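Side-chain contact in glycosyl hydrolase, family 31/fibronectin type III domain protein (Clostridium perfringens, PDB 4LKS), which binds galactose through a carbohydrate-binding module that probably helps target a family 31 glycoside hydrolase to galactose-containing glycans: residues Gly150-Asn153 / Asn154-Ala157. Residues are numbered along the deposited sequence; the frame is centred on the assembly and turned at random.
Sequences GDTN and NKYA. With GAL (beta-D-galactopyranose), chain D.
Tyr156 places CG between its backbone N and carbonyl carbon (chi1 41°), which lets the ring reach back to the preceding turn, with its hydroxyl at the backbone of Asp151 and Thr152. The turn belongs to the loop joining strands 140-148 and 158-166 of a family 32 carbohydrate-binding module, a beta-sandwich of the F5/8 type C domain family. Tyr156 OH lies 3.1 Å from Asp151 N and 3.2 Å from Thr152 N. One water sits 3.3 Å above the ring plane, over its centre. It donates to Thr152 O and accepts from Tyr156 N, bridging the two limbs of the loop. On the first limb, Gly150 N donates to Asn153 OD1 at 3.0 Å, with the donor tilted 17° from the carbonyl plane. The bent Lys155 chain crosses the Thr152 side chain at a slant, and Lys155 NZ comes 4.0 Å from Thr152 CB. Tyr156 is part of the galactose pocket; His53, Arg84 and Asn89 hydrogen-bond the sugar there. Asp151 forms a salt bridge with Arg88. Tyr156 CZ lies 3.6 Å from C6, the exocyclic carbon of galactose. A second water, in plane at the ring edge, hydrogen-bonds Tyr156 OH, Thr152 OG1 and galactose O6.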
ATOM      1  N   GLY A 150     -12.308  -0.629  -9.938  1.00 15.51           N
ATOM      2  CA  GLY A 150     -11.809  -0.180 -11.225  1.00 18.23           C
ATOM      3  C   GLY A 150     -12.877  -0.336 -12.287  1.00 22.29           C
ATOM      4  O   GLY A 150     -13.963  -0.841 -11.997  1.00 20.72           O
ATOM      5  N   ASP A 151     -12.569   0.097 -13.508  1.00 23.15           N
ATOM      6  CA  ASP A 151     -13.478  -0.112 -14.636  1.00 24.26           C
ATOM      7  C   ASP A 151     -13.828  -1.587 -14.721  1.00 32.12           C
ATOM      8  O   ASP A 151     -14.952  -1.957 -15.060  1.00 26.49           O
ATOM      9  CB  ASP A 151     -12.844   0.376 -15.934  1.00 22.82           C
ATOM     10  CG  ASP A 151     -12.655   1.871 -15.949  1.00 24.33           C
ATOM     11  OD1 ASP A 151     -13.551   2.580 -15.440  1.00 28.77           O
ATOM     12  OD2 ASP A 151     -11.612   2.337 -16.462  1.00 26.00           O
ATOM     13  N   THR A 152     -12.850  -2.425 -14.396  1.00 22.62           N
ATOM     14  CA  THR A 152     -13.124  -3.801 -14.025  1.00 21.00           C
ATOM     15  C   THR A 152     -12.688  -3.938 -12.570  1.00 20.71           C
ATOM     16  O   THR A 152     -11.573  -3.542 -12.222  1.00 17.74           O
ATOM     17  CB  THR A 152     -12.339  -4.793 -14.887  1.00 26.93           C
ATOM     18  OG1 THR A 152     -12.580  -4.520 -16.274  1.00 30.77           O
ATOM     19  CG2 THR A 152     -12.775  -6.215 -14.576  1.00 25.43           C
ATOM     20  N   ASN A 153     -13.568  -4.464 -11.724  1.00 19.86           N
ATOM     21  CA  ASN A 153     -13.229  -4.668 -10.317  1.00 16.87           C
ATOM     22  C   ASN A 153     -12.372  -5.913 -10.118  1.00 21.24           C
ATOM     23  O   ASN A 153     -12.406  -6.841 -10.931  1.00 19.12           O
ATOM     24  CB  ASN A 153     -14.498  -4.765  -9.462  1.00 20.51           C
ATOM     25  CG  ASN A 153     -15.276  -3.466  -9.421  1.00 26.95           C
ATOM     26  OD1 ASN A 153     -14.697  -2.389  -9.308  1.00 20.22           O
ATOM     27  ND2 ASN A 153     -16.599  -3.561  -9.510  1.00 33.01           N
ATOM     28  N   ASN A 154     -11.587  -5.918  -9.039  1.00 16.82           N
ATOM     29  CA  ASN A 154     -10.836  -7.092  -8.617  1.00 15.61           C
ATOM     30  C   ASN A 154      -9.860  -7.660  -9.649  1.00 17.61           C
ATOM     31  O   ASN A 154      -9.712  -8.876  -9.770  1.00 19.36           O
ATOM     32  CB  ASN A 154     -11.793  -8.190  -8.121  1.00 15.30           C
ATOM     33  CG  ASN A 154     -12.596  -7.750  -6.932  1.00 23.33           C
ATOM     34  OD1 ASN A 154     -12.086  -7.063  -6.050  1.00 18.26           O
ATOM     35  ND2 ASN A 154     -13.863  -8.140  -6.894  1.00 25.17           N
ATOM     36  N   LYS A 155      -9.184  -6.781 -10.382  1.00 13.46           N
ATOM     37  CA  LYS A 155      -8.203  -7.226 -11.363  1.00 13.15           C
ATOM     38  C   LYS A 155      -6.839  -6.570 -11.198  1.00 14.61           C
ATOM     39  O   LYS A 155      -5.816  -7.211 -11.404  1.00 16.05           O
ATOM     40  CB  LYS A 155      -8.717  -6.998 -12.791  1.00 20.47           C
ATOM     41  CG  LYS A 155      -8.044  -7.905 -13.820  1.00 48.15           C
ATOM     42  CD  LYS A 155      -7.035  -7.151 -14.672  1.00 48.77           C
ATOM     43  CE  LYS A 155      -7.552  -6.960 -16.084  1.00 37.70           C
ATOM     44  NZ  LYS A 155      -8.867  -6.255 -16.126  1.00 38.56           N
ATOM     45  N   TYR A 156      -6.830  -5.286 -10.849  1.00 14.83           N
ATOM     46  CA  TYR A 156      -5.575  -4.543 -10.726  1.00 13.43           C
ATOM     47  C   TYR A 156      -5.611  -3.632  -9.505  1.00 11.00           C
ATOM     48  O   TYR A 156      -6.685  -3.244  -9.033  1.00 11.38           O
ATOM     49  CB  TYR A 156      -5.277  -3.738 -12.004  1.00 13.27           C
ATOM     50  CG  TYR A 156      -6.494  -3.064 -12.605  1.00 16.74           C
ATOM     51  CD1 TYR A 156      -6.975  -1.850 -12.110  1.00 14.79           C
ATOM     52  CD2 TYR A 156      -7.168  -3.640 -13.677  1.00 16.43           C
ATOM     53  CE1 TYR A 156      -8.094  -1.244 -12.666  1.00 14.59           C
ATOM     54  CE2 TYR A 156      -8.280  -3.037 -14.230  1.00 17.23           C
ATOM     55  CZ  TYR A 156      -8.735  -1.846 -13.730  1.00 19.34           C
ATOM     56  OH  TYR A 156      -9.847  -1.271 -14.302  1.00 21.93           O
ATOM     57  N   ALA A 157      -4.426  -3.296  -8.998  1.00 10.95           N
ATOM     58  CA  ALA A 157      -4.304  -2.452  -7.814  1.00  9.44           C
ATOM     59  C   ALA A 157      -3.455  -1.235  -8.140  1.00  8.89           C
ATOM     60  O   ALA A 157      -2.581  -1.283  -9.007  1.00 11.53           O
ATOM     61  CB  ALA A 157      -3.654  -3.219  -6.697  1.00  9.36           C
TER
HETATM   62  C1  GAL D 202      -7.013   3.453 -17.578  1.00 39.53           C
HETATM   63  C2  GAL D 202      -6.029   4.047 -16.552  1.00 29.99           C
HETATM   64  C3  GAL D 202      -4.891   3.076 -16.275  1.00 25.64           C
HETATM   65  C4  GAL D 202      -5.474   1.734 -15.802  1.00 21.98           C
HETATM   66  C5  GAL D 202      -6.426   1.213 -16.860  1.00 23.07           C
HETATM   67  C6  GAL D 202      -7.158  -0.067 -16.453  1.00 27.58           C
HETATM   68  O1  GAL D 202      -8.125   4.289 -17.747  1.00 43.90           O
HETATM   69  O2  GAL D 202      -5.442   5.274 -17.000  1.00 29.57           O
HETATM   70  O3  GAL D 202      -4.046   3.578 -15.244  1.00 20.30           O
HETATM   71  O4  GAL D 202      -6.201   1.923 -14.590  1.00 19.41           O
HETATM   72  O5  GAL D 202      -7.472   2.178 -17.129  1.00 26.40           O
HETATM   73  O6  GAL D 202      -7.988  -0.547 -17.504  1.00 31.63           O
HETATM   74  O   HOH W   1      -9.394  -3.839 -10.648  1.00 15.88           O
HETATM   75  O   HOH W   2     -10.503  -2.435 -16.908  1.00 41.47           O